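PDB 7ADK: putative immunoglobulin-blocking virulence protein, which probably binds host immunoglobulins and blocks their function, and so is likely to act as a virulence factor of the mycoplasma. Local coordinates for residues 650-653 and 654-657; 627-630 and 631-634; 182-185 and 186-190. All coordinates share one frame; numbering follows the deposited sequence.

Contact 1: residues 650-653 and 654-657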
loop_
_atom_site.group_PDB
_atom_site.type_symbol
_atom_site.label_atom_id
_atom_site.label_comp_id
_atom_site.label_asym_id
_atom_site.label_seq_id
_atom_site.Cartn_x
_atom_site.Cartn_y
_atom_site.Cartn_z
ATOM N N PHE A 650 -3.904 -26.058 -11.637
ATOM C CA PHE A 650 -2.561 -26.244 -12.169
ATOM C C PHE A 650 -2.501 -27.576 -12.922
ATOM O O PHE A 650 -2.360 -28.637 -12.324
ATOM C CB PHE A 650 -1.534 -26.136 -11.036
ATOM C CG PHE A 650 -0.115 -26.431 -11.468
ATOM C CD1 PHE A 650 0.491 -25.652 -12.465
ATOM C CD2 PHE A 650 0.588 -27.505 -10.901
ATOM C CE1 PHE A 650 1.790 -25.954 -12.896
ATOM C CE2 PHE A 650 1.883 -27.806 -11.330
ATOM C CZ PHE A 650 2.482 -27.031 -12.330
ATOM N N GLU A 651 -2.640 -27.531 -14.240
ATOM C CA GLU A 651 -2.530 -28.701 -15.103
ATOM C C GLU A 651 -1.071 -29.136 -15.216
ATOM O O GLU A 651 -0.193 -28.334 -15.546
ATOM C CB GLU A 651 -3.172 -28.401 -16.468
ATOM C CG GLU A 651 -3.532 -29.636 -17.302
ATOM C CD GLU A 651 -2.374 -30.269 -18.076
ATOM O OE1 GLU A 651 -1.364 -29.597 -18.367
ATOM O OE2 GLU A 651 -2.488 -31.456 -18.442
ATOM N N ILE A 652 -0.785 -30.402 -14.917
ATOM C CA ILE A 652 0.545 -30.987 -15.083
ATOM C C ILE A 652 0.441 -32.434 -15.583
ATOM O O ILE A 652 -0.383 -33.206 -15.104
ATOM C CB ILE A 652 1.397 -30.773 -13.805
ATOM C CG1 ILE A 652 2.854 -31.218 -14.004
ATOM C CG2 ILE A 652 0.809 -31.446 -12.569
ATOM C CD1 ILE A 652 3.836 -30.569 -13.040
ATOM N N SER A 653 1.283 -32.796 -16.552
ATOM C CA SER A 653 1.461 -34.175 -17.013
ATOM C C SER A 653 2.021 -35.067 -15.889
ATOM O O SER A 653 2.445 -34.594 -14.837
ATOM C CB SER A 653 2.357 -34.177 -18.260
ATOM O OG SER A 653 2.421 -35.438 -18.883
ATOM N N SER A 654 2.190 -36.365 -16.112
ATOM C CA SER A 654 2.993 -37.224 -15.231
ATOM C C SER A 654 4.511 -37.104 -15.535
ATOM O O SER A 654 5.210 -38.097 -15.700
ATOM C CB SER A 654 2.437 -38.650 -15.272
ATOM O OG SER A 654 2.704 -39.326 -14.069
ATOM N N ASP A 655 5.047 -35.882 -15.623
ATOM C CA ASP A 655 6.493 -35.581 -15.591
ATOM C C ASP A 655 7.024 -35.406 -14.154
ATOM O O ASP A 655 8.212 -35.200 -13.937
ATOM C CB ASP A 655 6.842 -34.329 -16.426
ATOM C CG ASP A 655 6.526 -32.995 -15.744
ATOM O OD1 ASP A 655 5.522 -32.942 -15.020
ATOM O OD2 ASP A 655 7.266 -31.999 -15.928
ATOM N N GLU A 656 6.163 -35.470 -13.144
ATOM C CA GLU A 656 6.524 -35.236 -11.749
ATOM C C GLU A 656 7.519 -36.255 -11.209
ATOM O O GLU A 656 8.220 -35.958 -10.258
ATOM C CB GLU A 656 5.267 -35.195 -10.877
ATOM C CG GLU A 656 4.335 -34.057 -11.290
ATOM C CD GLU A 656 3.326 -33.710 -10.203
ATOM O OE1 GLU A 656 2.317 -34.429 -10.067
ATOM O OE2 GLU A 656 3.551 -32.720 -9.479
ATOM N N LEU A 657 7.646 -37.424 -11.840
ATOM C CA LEU A 657 8.697 -38.409 -11.566
ATOM C C LEU A 657 10.104 -37.842 -11.830
ATOM O O LEU A 657 11.085 -38.288 -11.237
ATOM C CB LEU A 657 8.487 -39.636 -12.467
ATOM C CG LEU A 657 7.235 -40.483 -12.190
ATOM C CD1 LEU A 657 5.954 -39.912 -12.783
ATOM C CD2 LEU A 657 7.429 -41.860 -12.813
#

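Contact 2: residues 627-630 and 631-634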
loop_
_atom_site.group_PDB
_atom_site.type_symbol
_atom_site.label_atom_id
_atom_site.label_comp_id
_atom_site.label_asym_id
_atom_site.label_seq_id
_atom_site.Cartn_x
_atom_site.Cartn_y
_atom_site.Cartn_z
ATOM N N ASP A 627 28.002 -26.631 -12.345
ATOM C CA ASP A 627 28.924 -26.127 -13.374
ATOM C C ASP A 627 29.435 -27.139 -14.420
ATOM O O ASP A 627 30.476 -26.895 -15.023
ATOM C CB ASP A 627 30.088 -25.312 -12.748
ATOM C CG ASP A 627 30.867 -25.899 -11.555
ATOM O OD1 ASP A 627 30.361 -26.802 -10.853
ATOM O OD2 ASP A 627 31.979 -25.395 -11.282
ATOM N N ASP A 628 28.745 -28.254 -14.671
ATOM C CA ASP A 628 29.257 -29.495 -15.297
ATOM C C ASP A 628 30.319 -30.233 -14.467
ATOM O O ASP A 628 30.249 -31.454 -14.307
ATOM C CB ASP A 628 29.766 -29.307 -16.740
ATOM C CG ASP A 628 28.746 -28.821 -17.763
ATOM O OD1 ASP A 628 27.535 -29.007 -17.554
ATOM O OD2 ASP A 628 29.163 -28.327 -18.827
ATOM N N LEU A 629 31.279 -29.503 -13.907
ATOM C CA LEU A 629 32.164 -29.939 -12.827
ATOM C C LEU A 629 31.342 -30.172 -11.535
ATOM O O LEU A 629 30.146 -29.879 -11.475
ATOM C CB LEU A 629 33.258 -28.872 -12.613
ATOM C CG LEU A 629 34.236 -28.606 -13.774
ATOM C CD1 LEU A 629 33.632 -27.899 -14.982
ATOM C CD2 LEU A 629 35.357 -27.715 -13.266
ATOM N N ASP A 630 31.965 -30.700 -10.480
ATOM C CA ASP A 630 31.301 -30.947 -9.191
ATOM C C ASP A 630 32.226 -30.856 -7.976
ATOM O O ASP A 630 31.873 -30.198 -7.003
ATOM C CB ASP A 630 30.532 -32.283 -9.198
ATOM C CG ASP A 630 31.256 -33.481 -9.819
ATOM O OD1 ASP A 630 32.497 -33.455 -9.990
ATOM O OD2 ASP A 630 30.565 -34.481 -10.114
ATOM N N THR A 631 33.401 -31.478 -7.999
ATOM C CA THR A 631 34.301 -31.529 -6.830
ATOM C C THR A 631 34.829 -30.160 -6.383
ATOM O O THR A 631 35.204 -30.001 -5.224
ATOM C CB THR A 631 35.472 -32.493 -7.082
ATOM O OG1 THR A 631 36.137 -32.213 -8.296
ATOM C CG2 THR A 631 35.010 -33.935 -7.139
ATOM N N SER A 632 34.835 -29.143 -7.248
ATOM C CA SER A 632 35.390 -27.818 -6.946
ATOM C C SER A 632 34.378 -26.758 -6.476
ATOM O O SER A 632 34.807 -25.691 -6.059
ATOM C CB SER A 632 36.176 -27.325 -8.161
ATOM O OG SER A 632 35.390 -27.317 -9.337
ATOM N N ASN A 633 33.059 -26.984 -6.534
ATOM C CA ASN A 633 32.047 -25.938 -6.302
ATOM C C ASN A 633 30.757 -26.468 -5.647
ATOM O O ASN A 633 30.335 -27.594 -5.887
ATOM C CB ASN A 633 31.734 -25.231 -7.642
ATOM C CG ASN A 633 32.647 -24.061 -7.968
ATOM O OD1 ASN A 633 32.946 -23.231 -7.123
ATOM N ND2 ASN A 633 33.069 -23.912 -9.190
ATOM N N GLU A 634 30.077 -25.626 -4.862
ATOM C CA GLU A 634 28.693 -25.837 -4.412
ATOM C C GLU A 634 27.703 -25.829 -5.598
ATOM O O GLU A 634 27.840 -24.970 -6.474
ATOM C CB GLU A 634 28.321 -24.746 -3.381
ATOM C CG GLU A 634 26.826 -24.658 -3.048
ATOM C CD GLU A 634 26.447 -23.611 -2.002
ATOM O OE1 GLU A 634 27.080 -23.551 -0.931
ATOM O OE2 GLU A 634 25.467 -22.876 -2.215
#

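Contact 3: residues 182-185 and 186-190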
loop_
_atom_site.group_PDB
_atom_site.type_symbol
_atom_site.label_atom_id
_atom_site.label_comp_id
_atom_site.label_asym_id
_atom_site.label_seq_id
_atom_site.Cartn_x
_atom_site.Cartn_y
_atom_site.Cartn_z
ATOM N N ASP A 182 55.658 -7.853 21.037
ATOM C CA ASP A 182 55.319 -6.893 22.092
ATOM C C ASP A 182 55.285 -5.456 21.535
ATOM O O ASP A 182 54.317 -4.724 21.723
ATOM C CB ASP A 182 56.303 -7.019 23.277
ATOM C CG ASP A 182 56.519 -8.423 23.884
ATOM O OD1 ASP A 182 56.986 -8.512 25.039
ATOM O OD2 ASP A 182 56.255 -9.450 23.236
ATOM N N LYS A 183 56.304 -5.092 20.740
ATOM C CA LYS A 183 56.449 -3.776 20.087
ATOM C C LYS A 183 55.287 -3.433 19.137
ATOM O O LYS A 183 54.829 -2.293 19.122
ATOM C CB LYS A 183 57.813 -3.695 19.366
ATOM C CG LYS A 183 58.667 -2.481 19.755
ATOM C CD LYS A 183 59.290 -2.551 21.157
ATOM C CE LYS A 183 60.437 -3.556 21.242
ATOM N NZ LYS A 183 61.067 -3.596 22.555
ATOM N N LEU A 184 54.770 -4.403 18.380
ATOM C CA LEU A 184 53.606 -4.225 17.507
ATOM C C LEU A 184 52.308 -4.108 18.299
ATOM O O LEU A 184 51.518 -3.208 18.036
ATOM C CB LEU A 184 53.521 -5.390 16.501
ATOM C CG LEU A 184 52.267 -5.379 15.603
ATOM C CD1 LEU A 184 52.251 -4.194 14.640
ATOM C CD2 LEU A 184 52.233 -6.679 14.819
ATOM N N LYS A 185 52.040 -5.019 19.240
ATOM C CA LYS A 185 50.720 -5.027 19.899
ATOM C C LYS A 185 50.508 -3.851 20.851
ATOM O O LYS A 185 49.384 -3.387 20.988
ATOM C CB LYS A 185 50.385 -6.395 20.500
ATOM C CG LYS A 185 51.202 -6.799 21.722
ATOM C CD LYS A 185 50.918 -8.266 22.045
ATOM C CE LYS A 185 51.592 -8.706 23.341
ATOM N NZ LYS A 185 51.527 -10.169 23.495
ATOM N N GLU A 186 51.571 -3.270 21.400
ATOM C CA GLU A 186 51.488 -2.001 22.131
ATOM C C GLU A 186 51.341 -0.773 21.221
ATOM O O GLU A 186 50.687 0.194 21.603
ATOM C CB GLU A 186 52.677 -1.861 23.088
ATOM C CG GLU A 186 52.769 -2.964 24.153
ATOM C CD GLU A 186 51.435 -3.393 24.767
ATOM O OE1 GLU A 186 51.236 -4.602 25.003
ATOM O OE2 GLU A 186 50.588 -2.521 25.023
ATOM N N GLN A 187 51.845 -0.810 19.984
ATOM C CA GLN A 187 51.501 0.202 18.979
ATOM C C GLN A 187 50.017 0.122 18.596
ATOM O O GLN A 187 49.336 1.143 18.508
ATOM C CB GLN A 187 52.413 0.057 17.752
ATOM C CG GLN A 187 52.068 0.960 16.563
ATOM C CD GLN A 187 52.404 2.425 16.753
ATOM O OE1 GLN A 187 52.453 2.961 17.844
ATOM N NE2 GLN A 187 52.663 3.134 15.690
ATOM N N VAL A 188 49.489 -1.089 18.407
ATOM C CA VAL A 188 48.063 -1.306 18.121
ATOM C C VAL A 188 47.175 -0.902 19.304
ATOM O O VAL A 188 46.073 -0.408 19.083
ATOM C CB VAL A 188 47.833 -2.761 17.663
ATOM C CG1 VAL A 188 46.367 -3.181 17.574
ATOM C CG2 VAL A 188 48.451 -2.940 16.270
ATOM N N ALA A 189 47.658 -1.029 20.544
ATOM C CA ALA A 189 46.989 -0.519 21.742
ATOM C C ALA A 189 46.894 1.013 21.748
ATOM O O ALA A 189 45.799 1.560 21.853
ATOM C CB ALA A 189 47.715 -1.027 22.992
ATOM N N LYS A 190 48.020 1.718 21.575
ATOM C CA LYS A 190 48.089 3.190 21.570
ATOM C C LYS A 190 47.275 3.838 20.459
ATOM O O LYS A 190 46.719 4.919 20.653
ATOM C CB LYS A 190 49.553 3.621 21.453
ATOM C CG LYS A 190 50.292 3.416 22.780
ATOM C CD LYS A 190 51.789 3.707 22.617
ATOM C CE LYS A 190 52.558 3.489 23.921
ATOM N NZ LYS A 190 52.269 4.525 24.926
#

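Contact 1: residues 650-653 and 654-657
I652, near the end of strand 650-652, meets the side chains of D655 and E656 as the chain turns off the strand, an example of a strand residue covered by the loop that follows it. At S654 the backbone bends sharply in an inverse gamma turn; the OG of this serine is hydrogen-bonded to the carbonyl O of T694. The turn is closed by D655, whose N reaches O of S653 at 3.0 Å in a weak, bent bond of 134°. The carboxylate of D655 then folds back across the isoleucine at about a right angle, with OD1 3.3 Å from CG1 of I652, while OD2 is held by the hydroxyl of S619. E656 comes next. With CG beside its own backbone N (chi1 -61°) and an extended chain beyond, it also crosses I652 at about a right angle, and its CG lies 3.9 Å from CD1 of I652. The isoleucine is thus touched by an acidic oxygen and by the aliphatic part of a glutamate. Further out, I652 and E656 both pack on Y707 of helix 698-709, and I652 on I688 of the adjacent parallel strand 688-690, so the bend lies between that strand and that helix.

Contact 2: residues 627-630 and 631-634
D627 and N633 join the two arms of a surface loop whose tip is a type I beta turn from D630 to N633, a case of a turn supplemented by a side-chain bond across its base. The amide ND2 of N633 gives a hydrogen bond of 2.8 Å to OD2 of D627, nearly straight at 161°. The acceptor lies close to the amide plane, yet the donor stands above the carboxylate plane; the two flat groups are turned 54° apart, and the side chains cross at about a right angle. At the turn itself, N of N633 is bonded to O of D630, but at 3.5 Å only weakly. CG of D630 sits between its own N and carbonyl carbon (chi1 44°), which brings OD1 within 2.9 Å of N of T631 in a weak, bent bond. Beside the turn, CD2 of L629 rests 3.9 Å from OG of S632.

In the next shell, R574 of helix 567-579 binds the carbonyl of D627, and Y578 of the same helix that of E634, so both arms are tied to it. Bonds at both ends of the N633 amide probably fix its rotation: opposite ND2, its OD1 accepts from the backbone N of G601.

Contact 3: residues 182-185 and 186-190
K185 and E186 lie side by side and point the same way because of their torsions. In K185, CG takes the place between the backbone N and the carbonyl carbon (chi1 70°), and the chain runs out extended from there. In E186, CG stands beside its own N and the chain bends at chi2 (-40°), which carries OE1 to 3.9 Å from CG of K185. One carboxylate oxygen thus comes near the first methylene beyond CB of the lysine. The ammonium is not in contact with it: NZ of K185 and OE1 of E186 are 5.8 Å apart, and NZ forms its salt bridge with E304 of helix 301-308.

Beneath the side chains, the backbone follows the helical pattern. E186 N binds O of D182 at 3.1 Å, and V188 N binds O of L184 at 3.0 Å. A189 N also reaches O of K185 at 3.0 Å. Between them, the bond from Q187 N to O of K183 is weak.

On the inner face, CD1 of L184 meets CG2 of V188 at 4.3 Å, and both residues pack on L307 of helix 301-308. At the side, the amide NE2 of Q187 is held by the carbonyl of A135. Such i to i+4 bonding, with a buried apolar stripe and flanking polar residues, is typical of an amphipathic alpha-helix, here the first turns of helix 182-194.

How the contacts relate
Along the chain, contact 3 comes first, then contact 2, then contact 1, and none touches another. Contacts 1 and 2 belong to the C-terminal region, their centres about 30 Å apart: 627-634 lies in the loop between strands 608-610 and 640-643 of the five-stranded parallel sheet, and 650-657 follows soon after, at an outermost strand of the three-stranded parallel sheet. Contact 3, on helix 182-194, is remote, its centre about 67 Å from that of contact 1 and about 44 Å from that of contact 2, and it lies on the opposite side of the chain's centre from contact 1. The three are separate local contacts, a helix, a surface turn and the chain just after a strand, in distant parts of an elongated chain.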